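Local coordinates for protein benzoate transport porin BenP (PDB 5DL8) that forms an outer-membrane beta-barrel of the OprD porin family and probably admits benzoate and other small molecules, at residues Y207-F219 against N227-Q239. Residues are numbered along the deposited sequence; the frame is centred on the assembly and turned at random.
Sequences YQFTPSLKGEYYF and NKHYVGLEHTWKQ. With C8E ((hydroxyethyloxy)tri(ethyloxy)octane), chain F.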
loop_
_atom_site.group_PDB
_atom_site.type_symbol
_atom_site.label_atom_id
_atom_site.label_comp_id
_atom_site.label_asym_id
_atom_site.label_seq_id
_atom_site.Cartn_x
_atom_site.Cartn_y
_atom_site.Cartn_z
ATOM N N TYR A 207 7.876 -5.052 -18.193
ATOM C CA TYR A 207 8.657 -5.732 -19.237
ATOM C C TYR A 207 9.658 -6.628 -18.549
ATOM O O TYR A 207 10.318 -6.208 -17.578
ATOM C CB TYR A 207 9.330 -4.741 -20.244
ATOM C CG TYR A 207 9.859 -5.400 -21.535
ATOM C CD1 TYR A 207 11.124 -5.928 -21.618
ATOM C CD2 TYR A 207 9.052 -5.521 -22.677
ATOM C CE1 TYR A 207 11.553 -6.571 -22.782
ATOM C CE2 TYR A 207 9.465 -6.176 -23.818
ATOM C CZ TYR A 207 10.729 -6.663 -23.891
ATOM O OH TYR A 207 11.171 -7.268 -25.093
ATOM N N GLN A 208 9.632 -7.872 -18.977
ATOM C CA GLN A 208 10.577 -8.910 -18.533
ATOM C C GLN A 208 11.743 -8.956 -19.557
ATOM O O GLN A 208 11.622 -9.399 -20.672
ATOM C CB GLN A 208 9.885 -10.297 -18.403
ATOM C CG GLN A 208 10.733 -11.393 -17.758
ATOM C CD GLN A 208 10.871 -11.180 -16.245
ATOM O OE1 GLN A 208 9.931 -10.756 -15.577
ATOM N NE2 GLN A 208 12.037 -11.508 -15.707
ATOM N N PHE A 209 12.867 -8.415 -19.162
ATOM C CA PHE A 209 13.946 -8.174 -20.084
ATOM C C PHE A 209 14.642 -9.488 -20.318
ATOM O O PHE A 209 14.935 -9.840 -21.478
ATOM C CB PHE A 209 14.904 -7.107 -19.513
ATOM C CG PHE A 209 14.412 -5.696 -19.738
ATOM C CD1 PHE A 209 14.557 -5.071 -21.028
ATOM C CD2 PHE A 209 13.820 -4.996 -18.729
ATOM C CE1 PHE A 209 14.121 -3.766 -21.231
ATOM C CE2 PHE A 209 13.385 -3.691 -18.902
ATOM C CZ PHE A 209 13.515 -3.074 -20.142
ATOM N N THR A 210 14.887 -10.209 -19.235
ATOM C CA THR A 210 15.566 -11.520 -19.210
ATOM C C THR A 210 14.979 -12.283 -18.008
ATOM O O THR A 210 14.165 -11.656 -17.217
ATOM C CB THR A 210 17.123 -11.394 -19.042
ATOM O OG1 THR A 210 17.456 -10.865 -17.720
ATOM C CG2 THR A 210 17.843 -10.563 -20.220
ATOM N N PRO A 211 15.353 -13.619 -17.814
ATOM C CA PRO A 211 14.799 -14.334 -16.625
ATOM C C PRO A 211 15.149 -13.608 -15.279
ATOM O O PRO A 211 14.389 -13.674 -14.380
ATOM C CB PRO A 211 15.446 -15.751 -16.706
ATOM C CG PRO A 211 15.936 -15.904 -18.143
ATOM C CD PRO A 211 16.331 -14.470 -18.546
ATOM N N SER A 212 16.277 -12.908 -15.202
ATOM C CA SER A 212 16.695 -12.253 -13.992
ATOM C C SER A 212 16.415 -10.738 -13.985
ATOM O O SER A 212 16.651 -10.081 -12.961
ATOM C CB SER A 212 18.186 -12.395 -13.827
ATOM O OG SER A 212 18.796 -12.281 -15.096
ATOM N N LEU A 213 15.885 -10.172 -15.067
ATOM C CA LEU A 213 15.751 -8.696 -15.047
ATOM C C LEU A 213 14.442 -8.217 -15.546
ATOM O O LEU A 213 14.049 -8.511 -16.663
ATOM C CB LEU A 213 16.888 -8.081 -15.866
ATOM C CG LEU A 213 16.689 -6.546 -16.067
ATOM C CD1 LEU A 213 16.975 -5.739 -14.826
ATOM C CD2 LEU A 213 17.580 -6.107 -17.242
ATOM N N LYS A 214 13.771 -7.410 -14.756
ATOM C CA LYS A 214 12.555 -6.809 -15.263
ATOM C C LYS A 214 12.451 -5.364 -14.882
ATOM O O LYS A 214 13.155 -4.919 -14.003
ATOM C CB LYS A 214 11.339 -7.561 -14.751
ATOM C CG LYS A 214 11.161 -7.539 -13.246
ATOM C CD LYS A 214 9.924 -8.335 -12.859
ATOM C CE LYS A 214 10.117 -9.056 -11.515
ATOM N NZ LYS A 214 10.090 -7.961 -10.523
ATOM N N GLY A 215 11.578 -4.656 -15.601
ATOM C CA GLY A 215 11.389 -3.214 -15.415
ATOM C C GLY A 215 9.897 -2.778 -15.384
ATOM O O GLY A 215 9.024 -3.421 -15.896
ATOM N N GLU A 216 9.630 -1.614 -14.903
ATOM C CA GLU A 216 8.241 -1.112 -14.862
ATOM C C GLU A 216 8.296 0.383 -15.194
ATOM O O GLU A 216 9.147 1.101 -14.689
ATOM C CB GLU A 216 7.587 -1.511 -13.498
ATOM C CG GLU A 216 6.232 -0.819 -13.253
ATOM C CD GLU A 216 5.475 -1.305 -12.041
ATOM O OE1 GLU A 216 6.010 -2.134 -11.248
ATOM O OE2 GLU A 216 4.318 -0.839 -11.813
ATOM N N TYR A 217 7.449 0.856 -16.075
ATOM C CA TYR A 217 7.247 2.270 -16.181
ATOM C C TYR A 217 5.827 2.614 -15.854
ATOM O O TYR A 217 4.883 1.971 -16.364
ATOM C CB TYR A 217 7.479 2.699 -17.628
ATOM C CG TYR A 217 7.057 4.125 -17.888
ATOM C CD1 TYR A 217 7.798 5.187 -17.373
ATOM C CD2 TYR A 217 5.931 4.420 -18.611
ATOM C CE1 TYR A 217 7.381 6.528 -17.555
ATOM C CE2 TYR A 217 5.579 5.743 -18.911
ATOM C CZ TYR A 217 6.278 6.806 -18.341
ATOM O OH TYR A 217 5.907 8.138 -18.541
ATOM N N TYR A 218 5.619 3.676 -15.089
ATOM C CA TYR A 218 4.216 4.120 -14.789
ATOM C C TYR A 218 4.102 5.588 -15.026
ATOM O O TYR A 218 4.979 6.375 -14.654
ATOM C CB TYR A 218 3.931 3.890 -13.261
ATOM C CG TYR A 218 2.652 4.449 -12.720
ATOM C CD1 TYR A 218 1.493 3.734 -12.737
ATOM C CD2 TYR A 218 2.624 5.715 -12.150
ATOM C CE1 TYR A 218 0.303 4.274 -12.189
ATOM C CE2 TYR A 218 1.466 6.280 -11.642
ATOM C CZ TYR A 218 0.307 5.573 -11.715
ATOM O OH TYR A 218 -0.787 6.193 -11.168
ATOM N N PHE A 219 2.956 5.988 -15.515
ATOM C CA PHE A 219 2.622 7.412 -15.616
ATOM C C PHE A 219 1.223 7.611 -15.064
ATOM O O PHE A 219 0.261 6.872 -15.403
ATOM C CB PHE A 219 2.734 8.019 -17.013
ATOM C CG PHE A 219 2.251 9.496 -17.098
ATOM C CD1 PHE A 219 2.976 10.543 -16.518
ATOM C CD2 PHE A 219 1.057 9.830 -17.720
ATOM C CE1 PHE A 219 2.543 11.920 -16.608
ATOM C CE2 PHE A 219 0.634 11.199 -17.800
ATOM C CZ PHE A 219 1.405 12.231 -17.241
ATOM N N ASN A 227 1.353 15.398 -11.773
ATOM C CA ASN A 227 1.714 14.308 -12.704
ATOM C C ASN A 227 2.905 13.556 -12.221
ATOM O O ASN A 227 3.848 14.121 -11.717
ATOM C CB ASN A 227 1.950 14.932 -14.079
ATOM C CG ASN A 227 0.662 15.564 -14.623
ATOM O OD1 ASN A 227 -0.444 15.050 -14.397
ATOM N ND2 ASN A 227 0.786 16.720 -15.248
ATOM N N LYS A 228 2.848 12.261 -12.287
ATOM C CA LYS A 228 3.896 11.430 -11.683
ATOM C C LYS A 228 4.439 10.410 -12.671
ATOM O O LYS A 228 3.689 9.710 -13.343
ATOM C CB LYS A 228 3.339 10.776 -10.466
ATOM C CG LYS A 228 4.206 9.752 -9.739
ATOM C CD LYS A 228 3.234 9.033 -8.814
ATOM C CE LYS A 228 3.808 8.060 -7.758
ATOM N NZ LYS A 228 4.460 8.680 -6.555
ATOM N N HIS A 229 5.761 10.376 -12.766
ATOM C CA HIS A 229 6.516 9.297 -13.513
ATOM C C HIS A 229 7.274 8.391 -12.502
ATOM O O HIS A 229 7.894 8.873 -11.533
ATOM C CB HIS A 229 7.543 9.865 -14.529
ATOM C CG HIS A 229 6.948 10.700 -15.598
ATOM N ND1 HIS A 229 6.815 10.260 -16.910
ATOM C CD2 HIS A 229 6.501 11.977 -15.586
ATOM C CE1 HIS A 229 6.241 11.208 -17.632
ATOM N NE2 HIS A 229 6.054 12.263 -16.865
ATOM N N TYR A 230 7.257 7.101 -12.796
ATOM C CA TYR A 230 7.996 6.122 -12.070
ATOM C C TYR A 230 8.684 5.153 -13.038
ATOM O O TYR A 230 8.071 4.623 -13.960
ATOM C CB TYR A 230 6.962 5.337 -11.187
ATOM C CG TYR A 230 7.538 4.026 -10.624
ATOM C CD1 TYR A 230 8.400 4.075 -9.581
ATOM C CD2 TYR A 230 7.244 2.805 -11.149
ATOM C CE1 TYR A 230 8.977 2.955 -9.014
ATOM C CE2 TYR A 230 7.805 1.602 -10.618
ATOM C CZ TYR A 230 8.628 1.711 -9.472
ATOM O OH TYR A 230 9.267 0.692 -8.814
ATOM N N VAL A 231 9.956 4.905 -12.794
ATOM C CA VAL A 231 10.717 3.807 -13.426
ATOM C C VAL A 231 11.287 2.944 -12.327
ATOM O O VAL A 231 12.046 3.410 -11.391
ATOM C CB VAL A 231 11.885 4.275 -14.323
ATOM C CG1 VAL A 231 12.506 3.094 -15.078
ATOM C CG2 VAL A 231 11.379 5.129 -15.427
ATOM N N GLY A 232 10.979 1.679 -12.443
ATOM C CA GLY A 232 11.484 0.671 -11.440
ATOM C C GLY A 232 12.272 -0.372 -12.244
ATOM O O GLY A 232 11.792 -0.787 -13.246
ATOM N N LEU A 233 13.505 -0.701 -11.875
ATOM C CA LEU A 233 14.236 -1.903 -12.413
ATOM C C LEU A 233 14.645 -2.847 -11.291
ATOM O O LEU A 233 15.176 -2.424 -10.232
ATOM C CB LEU A 233 15.514 -1.510 -13.107
ATOM C CG LEU A 233 15.275 -0.606 -14.344
ATOM C CD1 LEU A 233 16.619 0.010 -14.750
ATOM C CD2 LEU A 233 14.715 -1.246 -15.585
ATOM N N GLU A 234 14.382 -4.137 -11.500
ATOM C CA GLU A 234 14.659 -5.138 -10.478
ATOM C C GLU A 234 15.473 -6.268 -11.033
ATOM O O GLU A 234 15.112 -6.937 -12.019
ATOM C CB GLU A 234 13.329 -5.618 -9.837
ATOM C CG GLU A 234 13.533 -6.672 -8.734
ATOM C CD GLU A 234 12.240 -7.182 -8.069
ATOM O OE1 GLU A 234 11.149 -6.625 -8.272
ATOM O OE2 GLU A 234 12.321 -8.133 -7.229
ATOM N N HIS A 235 16.613 -6.524 -10.435
ATOM C CA HIS A 235 17.386 -7.718 -10.884
ATOM C C HIS A 235 17.534 -8.716 -9.719
ATOM O O HIS A 235 17.806 -8.328 -8.588
ATOM C CB HIS A 235 18.749 -7.327 -11.374
ATOM C CG HIS A 235 19.587 -8.484 -11.784
ATOM N ND1 HIS A 235 20.461 -9.112 -10.928
ATOM C CD2 HIS A 235 19.706 -9.126 -12.976
ATOM C CE1 HIS A 235 21.090 -10.081 -11.575
ATOM N NE2 HIS A 235 20.661 -10.109 -12.820
ATOM N N THR A 236 17.414 -9.989 -10.056
ATOM C CA THR A 236 17.580 -11.103 -9.092
ATOM C C THR A 236 18.798 -12.021 -9.584
ATOM O O THR A 236 18.943 -12.478 -10.792
ATOM C CB THR A 236 16.264 -11.854 -8.858
ATOM O OG1 THR A 236 15.729 -12.134 -10.112
ATOM C CG2 THR A 236 15.144 -11.063 -8.067
ATOM N N TRP A 237 19.787 -12.089 -8.687
ATOM C CA TRP A 237 21.008 -12.838 -8.947
ATOM C C TRP A 237 20.809 -14.102 -8.078
ATOM O O TRP A 237 20.764 -14.042 -6.820
ATOM C CB TRP A 237 22.224 -12.016 -8.559
ATOM C CG TRP A 237 23.536 -12.701 -8.774
ATOM C CD1 TRP A 237 23.820 -13.691 -9.697
ATOM C CD2 TRP A 237 24.755 -12.454 -8.061
ATOM N NE1 TRP A 237 25.126 -14.015 -9.599
ATOM C CE2 TRP A 237 25.712 -13.274 -8.590
ATOM C CE3 TRP A 237 25.110 -11.616 -7.023
ATOM C CZ2 TRP A 237 27.051 -13.287 -8.087
ATOM C CZ3 TRP A 237 26.427 -11.636 -6.542
ATOM C CH2 TRP A 237 27.354 -12.452 -7.047
ATOM N N LYS A 238 20.559 -15.214 -8.765
ATOM C CA LYS A 238 20.392 -16.517 -8.074
ATOM C C LYS A 238 21.706 -17.224 -8.130
ATOM O O LYS A 238 22.441 -17.195 -9.159
ATOM C CB LYS A 238 19.194 -17.321 -8.622
ATOM C CG LYS A 238 17.947 -16.387 -8.721
ATOM C CD LYS A 238 16.599 -16.924 -8.222
ATOM C CE LYS A 238 15.800 -17.630 -9.337
ATOM N NZ LYS A 238 16.609 -18.463 -10.313
ATOM N N GLN A 239 22.096 -17.694 -6.956
ATOM C CA GLN A 239 23.321 -18.458 -6.797
ATOM C C GLN A 239 22.967 -19.755 -6.137
ATOM O O GLN A 239 21.861 -19.852 -5.670
ATOM C CB GLN A 239 24.325 -17.625 -6.038
ATOM C CG GLN A 239 24.938 -16.581 -6.988
ATOM C CD GLN A 239 26.164 -17.083 -7.677
ATOM O OE1 GLN A 239 26.331 -17.043 -8.888
ATOM N NE2 GLN A 239 27.073 -17.519 -6.862
HETATM C C1 C8E F . 24.846 1.780 -7.641
HETATM C C2 C8E F . 24.069 2.978 -8.214
HETATM C C3 C8E F . 23.693 2.738 -9.685
HETATM C C4 C8E F . 22.616 3.604 -10.355
HETATM C C5 C8E F . 22.409 3.179 -11.844
HETATM C C6 C8E F . 20.999 2.685 -12.240
HETATM C C7 C8E F . 20.879 1.401 -13.094
HETATM C C8 C8E F . 20.657 0.114 -12.264
HETATM O O9 C8E F . 20.065 -0.964 -13.039
HETATM C C10 C8E F . 20.191 -2.336 -12.562
HETATM C C11 C8E F . 20.044 -3.384 -13.702
HETATM O O12 C8E F . 20.946 -4.522 -13.586
HETATM C C13 C8E F . 20.763 -5.556 -14.573
HETATM C C14 C8E F . 22.075 -6.166 -15.104
HETATM O O15 C8E F . 21.858 -6.987 -16.296
HETATM C C16 C8E F . 21.874 -8.405 -16.088
HETATM C C17 C8E F . 20.867 -9.062 -17.007
HETATM O O18 C8E F . 20.560 -10.397 -16.567
HETATM C C19 C8E F . 21.587 -11.374 -16.188
HETATM C C20 C8E F . 21.150 -12.806 -16.604
HETATM O O21 C8E F . 19.862 -12.958 -17.333
HETATM O O HOH W 1 8.190 -1.992 -9.923
#
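Y230 and E216 meet where the edge of the Y230 ring lies against the glutamate chain, CE2 of Y230 3.9 Å from CG of E216. The carboxylate stands nearly perpendicular to that ring, and a water joins OE1 of E216 to OH of Y230. OE2 of E216 forms a salt bridge with R206, and Y230 OH is hydrogen-bonded to K249. Packing is tight around buried Y230, whose ring covers the backbone N of G232 with one face and whose CB touches Y218 CB at 3.9 Å. As neighbours in an outer-membrane porin barrel, 213-219 and 227-238 form an antiparallel hairpin with paired backbone bonds at K214–E234, E216–G232 and Y218–Y230. The other face touches detergent at L213, L233 and H235, consistent with the membrane-facing side, the polar E216 side probably lining the lumen. Its apolar contacts are sparse, Y217 CD1 to V231 CG2 being 4.1 Å. Its close end is H229: ND1 shares a 2.8 Å hydrogen bond with Y217 OH at the imidazole edge, while F219 CD1 lies 3.5 Å above one ring face. Back on the E216 face, near the T210–L213 turn, exposed K214 bends its chain (chi3 146°, chi4 71°), bringing NZ within 2.8 Å of E234 OE1, a salt bridge whose hydrogen bond is weak.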